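Side-chain contacts in PHOX (Pseudomonas fluorescens, PDB 4A9V), which hydrolyses phosphate monoesters as an alkaline phosphatase, using a complex iron-calcium cofactor carried by a beta-propeller: residues M289-E293 against R294-I298; N405-R408 against G409-G412; E194-T197 against D198-S202. All blocks are in the same frame, centred on the assembly; numbering follows the deposited sequence.

Contact 1. Residues M289-E293 against R294-I298; sequences MGDDE and RGEFI. With FEO (mu-oxo-diiron), chain S.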
loop_
_atom_site.group_PDB
_atom_site.type_symbol
_atom_site.label_atom_id
_atom_site.label_comp_id
_atom_site.label_asym_id
_atom_site.label_seq_id
_atom_site.Cartn_x
_atom_site.Cartn_y
_atom_site.Cartn_z
ATOM N N MET A 289 6.181 -3.135 -8.361
ATOM C CA MET A 289 4.828 -2.667 -8.077
ATOM C C MET A 289 3.808 -3.789 -8.239
ATOM O O MET A 289 3.707 -4.383 -9.310
ATOM C CB MET A 289 4.455 -1.541 -9.042
ATOM C CG MET A 289 5.272 -0.280 -8.855
ATOM S SD MET A 289 4.917 0.976 -10.099
ATOM C CE MET A 289 5.697 0.240 -11.538
ATOM N N GLY A 290 2.924 -3.931 -7.258
ATOM C CA GLY A 290 1.801 -4.854 -7.355
ATOM C C GLY A 290 0.508 -4.135 -7.703
ATOM O O GLY A 290 0.310 -2.975 -7.336
ATOM N N ASP A 291 -0.376 -4.846 -8.405
ATOM C CA ASP A 291 -1.743 -4.414 -8.718
ATOM C C ASP A 291 -2.711 -5.273 -7.909
ATOM O O ASP A 291 -2.865 -6.460 -8.194
ATOM C CB ASP A 291 -1.983 -4.620 -10.224
ATOM C CG ASP A 291 -3.314 -4.107 -10.700
ATOM O OD1 ASP A 291 -4.048 -3.456 -9.924
ATOM O OD2 ASP A 291 -3.607 -4.302 -11.905
ATOM N N ASP A 292 -3.284 -4.714 -6.842
ATOM C CA ASP A 292 -4.062 -5.530 -5.913
ATOM C C ASP A 292 -5.488 -5.728 -6.403
ATOM O O ASP A 292 -6.412 -4.997 -6.048
ATOM C CB ASP A 292 -4.050 -4.956 -4.501
ATOM C CG ASP A 292 -4.881 -5.779 -3.545
ATOM O OD1 ASP A 292 -5.320 -6.880 -3.939
ATOM O OD2 ASP A 292 -5.086 -5.335 -2.396
ATOM N N GLU A 293 -5.667 -6.782 -7.188
ATOM C CA GLU A 293 -6.982 -7.286 -7.526
ATOM C C GLU A 293 -6.809 -8.756 -7.877
ATOM O O GLU A 293 -5.731 -9.171 -8.309
ATOM C CB GLU A 293 -7.567 -6.486 -8.692
ATOM C CG GLU A 293 -9.005 -6.838 -9.017
ATOM C CD GLU A 293 -9.678 -5.855 -9.958
ATOM O OE1 GLU A 293 -9.355 -4.648 -9.948
ATOM O OE2 GLU A 293 -10.588 -6.301 -10.690
ATOM N N ARG A 294 -7.836 -9.559 -7.621
ATOM C CA ARG A 294 -7.761 -10.985 -7.912
ATOM C C ARG A 294 -7.436 -11.170 -9.388
ATOM O O ARG A 294 -8.145 -10.663 -10.248
ATOM C CB ARG A 294 -9.079 -11.685 -7.588
ATOM C CG ARG A 294 -9.395 -11.756 -6.108
ATOM C CD ARG A 294 -10.714 -12.471 -5.874
ATOM N NE ARG A 294 -11.834 -11.543 -5.828
ATOM C CZ ARG A 294 -12.248 -10.939 -4.721
ATOM N NH1 ARG A 294 -11.659 -11.209 -3.561
ATOM N NH2 ARG A 294 -13.104 -9.934 -4.808
ATOM N N GLY A 295 -6.385 -11.927 -9.679
ATOM C CA GLY A 295 -6.036 -12.247 -11.048
ATOM C C GLY A 295 -5.295 -11.166 -11.818
ATOM O O GLY A 295 -5.134 -11.294 -13.032
ATOM N N GLU A 296 -4.792 -10.142 -11.125
ATOM C CA GLU A 296 -3.989 -9.103 -11.780
ATOM C C GLU A 296 -2.490 -9.332 -11.519
ATOM O O GLU A 296 -2.083 -10.427 -11.108
ATOM C CB GLU A 296 -4.461 -7.705 -11.366
ATOM C CG GLU A 296 -5.851 -7.356 -11.884
ATOM C CD GLU A 296 -5.963 -7.143 -13.391
ATOM O OE1 GLU A 296 -4.953 -7.109 -14.126
ATOM O OE2 GLU A 296 -7.105 -6.921 -13.841
ATOM N N PHE A 297 -1.655 -8.377 -11.926
ATOM C CA PHE A 297 -0.257 -8.657 -12.217
ATOM C C PHE A 297 0.735 -7.938 -11.294
ATOM O O PHE A 297 0.382 -7.039 -10.516
ATOM C CB PHE A 297 0.057 -8.298 -13.668
ATOM C CG PHE A 297 -0.920 -8.873 -14.664
ATOM C CD1 PHE A 297 -1.235 -10.221 -14.643
ATOM C CD2 PHE A 297 -1.485 -8.075 -15.653
ATOM C CE1 PHE A 297 -2.065 -10.768 -15.602
ATOM C CE2 PHE A 297 -2.356 -8.614 -16.589
ATOM C CZ PHE A 297 -2.657 -9.960 -16.551
ATOM N N ILE A 298 1.998 -8.344 -11.422
ATOM C CA ILE A 298 3.144 -7.691 -10.791
ATOM C C ILE A 298 3.991 -7.023 -11.873
ATOM O O ILE A 298 4.276 -7.619 -12.911
ATOM C CB ILE A 298 3.990 -8.721 -10.014
ATOM C CG1 ILE A 298 3.172 -9.308 -8.859
ATOM C CG2 ILE A 298 5.278 -8.087 -9.502
ATOM C CD1 ILE A 298 3.776 -10.548 -8.238
HETATM FE FE1 FEO S . -5.042 -0.732 0.156
HETATM FE FE2 FEO S . -4.371 -3.787 -1.354
HETATM O O FEO S . -4.671 -2.649 0.176
HETATM O O HOH W 1 -2.499 -5.977 -13.557
HETATM O O HOH W 2 -9.407 -7.645 -13.023
HETATM O O HOH W 3 -4.563 -0.883 2.256
HETATM O O HOH W 4 -7.096 -1.560 0.652
#
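Asp291 and Glu296 meet across the turn of a hairpin, the Asp291 OD2 atom resting 3.5 Å from Glu296 CB. Their carboxylate planes are 32° apart, and Asp291 OD2 comes within 3.8 Å of Glu296 OE1, close for two acids. One water probably eases this: it donates to both oxygens and accepts from the Phe297 N-H. Glu296 CG, set beside the backbone N (chi1 -68°), lies 3.7 Å from Glu293 CB; the bend at chi2 (-69°) then turns the carboxylate. A second water lies within hydrogen-bonding distance of Glu296 OE2 and Glu293 OE2. Basic residues probably offset the charge: Arg372 pairs with Asp291 and Glu293, Lys271 also with Glu293, Arg215 with Glu296. With an alanine replacing Glu296, Arg215 is likely to lose its carboxylate and the first water its third partner. Behind the side chains, Asp291 N donates to Phe297 O at 3.1 Å, almost in line with the carbonyl, and Glu296 N closes a type II turn on Glu293 O. Between Asp291 and Glu293, Asp292 turns the other way and binds the iron FE2 through OD2 at 2.0 Å. This is a propeller beta-hairpin in which an inverse gamma turn at Asp292, just ahead of the type II turn, presents a ligand to the mu-oxo-diiron site.

Contact 2. Residues N405-R408 against G409-G412; sequences NAKR and GEDG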
loop_
_atom_site.group_PDB
_atom_site.type_symbol
_atom_site.label_atom_id
_atom_site.label_comp_id
_atom_site.label_asym_id
_atom_site.label_seq_id
_atom_site.Cartn_x
_atom_site.Cartn_y
_atom_site.Cartn_z
ATOM N N ASN A 405 -7.001 -15.257 -2.726
ATOM C CA ASN A 405 -7.763 -15.212 -3.968
ATOM C C ASN A 405 -8.803 -16.311 -3.976
ATOM O O ASN A 405 -8.547 -17.440 -4.397
ATOM C CB ASN A 405 -6.850 -15.357 -5.182
ATOM C CG ASN A 405 -7.600 -15.239 -6.488
ATOM O OD1 ASN A 405 -8.807 -15.001 -6.503
ATOM N ND2 ASN A 405 -6.871 -15.296 -7.594
ATOM N N ALA A 406 -9.996 -15.952 -3.536
ATOM C CA ALA A 406 -11.097 -16.892 -3.455
ATOM C C ALA A 406 -11.482 -17.446 -4.832
ATOM O O ALA A 406 -12.154 -18.476 -4.916
ATOM C CB ALA A 406 -12.292 -16.217 -2.801
ATOM N N LYS A 407 -11.077 -16.755 -5.899
ATOM C CA LYS A 407 -11.461 -17.188 -7.238
ATOM C C LYS A 407 -10.390 -18.017 -7.941
ATOM O O LYS A 407 -10.604 -18.486 -9.053
ATOM C CB LYS A 407 -11.829 -15.986 -8.110
ATOM C CG LYS A 407 -13.045 -15.200 -7.644
ATOM C CD LYS A 407 -13.200 -13.934 -8.474
ATOM C CE LYS A 407 -14.600 -13.351 -8.382
ATOM N NZ LYS A 407 -14.869 -12.401 -9.497
ATOM N N ARG A 408 -9.258 -18.256 -7.288
ATOM C CA ARG A 408 -8.252 -19.129 -7.884
ATOM C C ARG A 408 -8.856 -20.504 -8.175
ATOM O O ARG A 408 -9.572 -21.066 -7.348
ATOM C CB ARG A 408 -7.036 -19.253 -6.971
ATOM C CG ARG A 408 -5.921 -20.157 -7.491
ATOM C CD ARG A 408 -5.339 -19.721 -8.829
ATOM N NE ARG A 408 -4.825 -18.354 -8.787
ATOM C CZ ARG A 408 -4.220 -17.746 -9.802
ATOM N NH1 ARG A 408 -4.127 -18.338 -10.984
ATOM N NH2 ARG A 408 -3.755 -16.514 -9.647
ATOM N N GLY A 409 -8.617 -21.002 -9.383
ATOM C CA GLY A 409 -9.220 -22.249 -9.827
ATOM C C GLY A 409 -10.373 -22.062 -10.796
ATOM O O GLY A 409 -10.733 -22.987 -11.514
ATOM N N GLU A 410 -11.010 -20.899 -10.766
ATOM C CA GLU A 410 -12.059 -20.611 -11.730
ATOM C C GLU A 410 -11.447 -20.499 -13.122
ATOM O O GLU A 410 -10.241 -20.295 -13.272
ATOM C CB GLU A 410 -12.821 -19.338 -11.338
ATOM C CG GLU A 410 -13.583 -19.499 -10.031
ATOM C CD GLU A 410 -14.332 -18.249 -9.608
ATOM O OE1 GLU A 410 -14.585 -17.369 -10.462
ATOM O OE2 GLU A 410 -14.818 -18.238 -8.460
ATOM N N ASP A 411 -12.269 -20.717 -14.139
ATOM C CA ASP A 411 -11.803 -20.615 -15.508
ATOM C C ASP A 411 -11.057 -19.300 -15.713
ATOM O O ASP A 411 -11.572 -18.224 -15.403
ATOM C CB ASP A 411 -12.984 -20.707 -16.476
ATOM C CG ASP A 411 -13.410 -22.137 -16.739
ATOM O OD1 ASP A 411 -12.903 -23.052 -16.055
ATOM O OD2 ASP A 411 -14.354 -22.335 -17.533
ATOM N N GLY A 412 -9.846 -19.402 -16.250
ATOM C CA GLY A 412 -9.013 -18.233 -16.493
ATOM C C GLY A 412 -7.995 -17.961 -15.396
ATOM O O GLY A 412 -7.093 -17.149 -15.586
HETATM O O HOH W 5 -13.894 -19.974 -6.602
#
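In the conformers described here, the Glu410 carboxylate lies against the aliphatic base of Lys407: its CD is 3.7 Å from Lys407 CB, and its OE2 is 3.6 Å from Lys407 CG. Both side chains have a second conformer and touch a crystal neighbour, which leaves this pairing doubtful. Glu410 OE2 also accepts from a water that donates to Ala406 O, tying the acid back to the turn. The Asn405 amide accepts the Lys407 N-H on OD1 (N to OD1 2.9 Å) from above the carbonyl plane, an Asx turn; its ND2 reaches Asp384 and Gln413. The backbone sets the pair up through two overlapping turns, type I from Asn405 to Arg408 and type II from Lys407 to Glu410. The second is closed by Glu410 N donating to Lys407 O at 3.0 Å. Gly409 has a positive phi of 104°, where a CB would clash with Arg408 O. Arg408 bends twice, at chi2 and chi3, and is buried, NE on Asp384 and NH2 on Arg382 O. The double turn lies at the surface in the long connection between strands 398-402 and 428-434, neighbours in the sheet, tied by Arg408 to the chain around strand 383-384.

Contact 3. Residues E194-T197 against D198-S202; sequences ENFT and DCFGS. With FEO (mu-oxo-diiron), chain S.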
loop_
_atom_site.group_PDB
_atom_site.type_symbol
_atom_site.label_atom_id
_atom_site.label_comp_id
_atom_site.label_asym_id
_atom_site.label_seq_id
_atom_site.Cartn_x
_atom_site.Cartn_y
_atom_site.Cartn_z
ATOM N N GLU A 194 -4.749 3.128 -5.228
ATOM C CA GLU A 194 -5.165 1.726 -5.355
ATOM C C GLU A 194 -6.633 1.641 -5.810
ATOM O O GLU A 194 -6.897 1.671 -7.005
ATOM C CB GLU A 194 -4.909 0.949 -4.049
ATOM C CG GLU A 194 -5.247 -0.535 -4.144
ATOM C CD GLU A 194 -5.288 -1.221 -2.798
ATOM O OE1 GLU A 194 -5.620 -0.552 -1.794
ATOM O OE2 GLU A 194 -5.068 -2.447 -2.765
ATOM N N ASN A 195 -7.590 1.652 -4.885
ATOM C CA ASN A 195 -8.998 1.427 -5.238
ATOM C C ASN A 195 -9.712 2.711 -5.658
ATOM O O ASN A 195 -10.844 3.005 -5.244
ATOM C CB ASN A 195 -9.722 0.738 -4.092
ATOM C CG ASN A 195 -9.271 -0.696 -3.923
ATOM O OD1 ASN A 195 -9.287 -1.470 -4.883
ATOM N ND2 ASN A 195 -8.767 -1.028 -2.749
ATOM N N PHE A 196 -9.071 3.433 -6.566
ATOM C CA PHE A 196 -9.577 4.722 -7.011
ATOM C C PHE A 196 -10.918 4.593 -7.726
ATOM O O PHE A 196 -11.752 5.489 -7.658
ATOM C CB PHE A 196 -8.555 5.433 -7.908
ATOM C CG PHE A 196 -8.345 4.773 -9.243
ATOM C CD1 PHE A 196 -7.460 3.721 -9.396
ATOM C CD2 PHE A 196 -9.002 5.246 -10.362
ATOM C CE1 PHE A 196 -7.287 3.119 -10.629
ATOM C CE2 PHE A 196 -8.837 4.644 -11.592
ATOM C CZ PHE A 196 -7.968 3.589 -11.735
ATOM N N THR A 197 -11.116 3.479 -8.421
ATOM C CA THR A 197 -12.328 3.266 -9.203
ATOM C C THR A 197 -13.571 3.214 -8.329
ATOM O O THR A 197 -14.661 3.538 -8.796
ATOM C CB THR A 197 -12.234 1.966 -10.022
ATOM O OG1 THR A 197 -11.891 0.886 -9.150
ATOM C CG2 THR A 197 -11.173 2.077 -11.099
ATOM N N ASP A 198 -13.410 2.828 -7.063
ATOM C CA ASP A 198 -14.533 2.729 -6.123
ATOM C C ASP A 198 -15.278 4.054 -6.012
ATOM O O ASP A 198 -16.455 4.082 -5.649
ATOM C CB ASP A 198 -14.028 2.353 -4.729
ATOM C CG ASP A 198 -13.508 0.931 -4.641
ATOM O OD1 ASP A 198 -13.473 0.218 -5.668
ATOM O OD2 ASP A 198 -13.128 0.530 -3.520
ATOM N N CYS A 199 -14.548 5.149 -6.210
ATOM C CA CYS A 199 -15.038 6.494 -5.929
ATOM C C CYS A 199 -15.888 7.070 -7.050
ATOM O O CYS A 199 -16.455 8.146 -6.894
ATOM C CB CYS A 199 -13.851 7.415 -5.667
ATOM S SG CYS A 199 -12.867 6.929 -4.244
ATOM N N PHE A 200 -15.915 6.392 -8.196
ATOM C CA PHE A 200 -16.631 6.887 -9.366
ATOM C C PHE A 200 -17.966 6.176 -9.519
ATOM O O PHE A 200 -18.130 5.033 -9.108
ATOM C CB PHE A 200 -15.776 6.684 -10.615
ATOM C CG PHE A 200 -14.554 7.560 -10.652
ATOM C CD1 PHE A 200 -13.416 7.224 -9.929
ATOM C CD2 PHE A 200 -14.569 8.765 -11.339
ATOM C CE1 PHE A 200 -12.330 8.077 -9.891
ATOM C CE2 PHE A 200 -13.486 9.622 -11.306
ATOM C CZ PHE A 200 -12.368 9.283 -10.566
ATOM N N GLY A 201 -18.937 6.891 -10.060
ATOM C CA GLY A 201 -20.218 6.295 -10.405
ATOM C C GLY A 201 -20.793 7.016 -11.598
ATOM O O GLY A 201 -20.061 7.688 -12.319
ATOM N N SER A 202 -22.096 6.894 -11.809
ATOM C CA SER A 202 -22.739 7.648 -12.857
ATOM C C SER A 202 -24.150 8.004 -12.439
ATOM O O SER A 202 -24.824 7.222 -11.760
ATOM C CB SER A 202 -22.778 6.850 -14.159
ATOM O OG SER A 202 -23.450 7.591 -15.163
HETATM FE FE1 FEO S . -5.042 -0.732 0.156
HETATM FE FE2 FEO S . -4.371 -3.787 -1.354
HETATM O O FEO S . -4.671 -2.649 0.176
HETATM O O HOH W 6 -11.384 -1.351 -6.754
HETATM O O HOH W 7 -17.105 2.540 -9.557
HETATM O O HOH W 8 -14.257 -0.188 -8.303
HETATM O O HOH W 3 -4.563 -0.883 2.256
HETATM O O HOH W 4 -7.096 -1.560 0.652
#
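Asp198 is gripped by a salt bridge from Arg223 and faces Asn195 across a shared water, which sits 2.8 Å from Asn195 OD1 and from Asp198 OD1 and can donate to them. The amide and the carboxylate run alongside each other, their planes only 6° apart. A second water spans Asp198 OD1 and Thr197 OG1, and Lys271 hydrogen-bonds to that hydroxyl from outside. At the start of the stretch Glu194, extended, bridges the diiron centre: OE1 binds the iron FE1 at 2.0 Å and OE2 binds the iron FE2 at 2.1 Å. It directly follows strand 189-193 of the propeller, and an inverse gamma turn centred on Asn195 leads the chain from this ligand into a short 3-10 segment. There Asp198 N donates to Asn195 O, Cys199 N to Phe196 O and Phe200 N to Thr197 O, each at 3.2 Å. All three donors stand well above the carbonyl planes. On the apolar side, Thr197 CG2 lies over one face of the Phe196 ring, 3.5 Å above it and toward the rim. That placement comes with OG1 set between the backbone N and the carbonyl carbon (chi1 53°). The Phe200 ring turns its edge to Phe196 O, which lies in the ring plane 3.3 Å from Phe200 CD1. Outside the segment Phe200 meets the ring of Phe234, and Cys199 packs on Trp227.

Contacts 1 and 3 converge on the mu-oxo-diiron cofactor, although their centres are 17 Å apart. Asp292 and Glu194 share the iron FE2, their OD2 and OE2 atoms 2.9 Å apart, a closeness of two carboxylate oxygens that the iron probably makes tolerable; Glu273 and Glu387 are its other protein ligands. Lys271 links the two contacts a second time, pairing with Glu293 in one and Thr197 in the other. Contact 2 lies farther out, with its centre 14 Å from that of contact 1 and its nearest atoms about 13 Å from contact 3. It touches contact 1 through Arg294, whose CD packs 3.2 Å from Asn405 OD1.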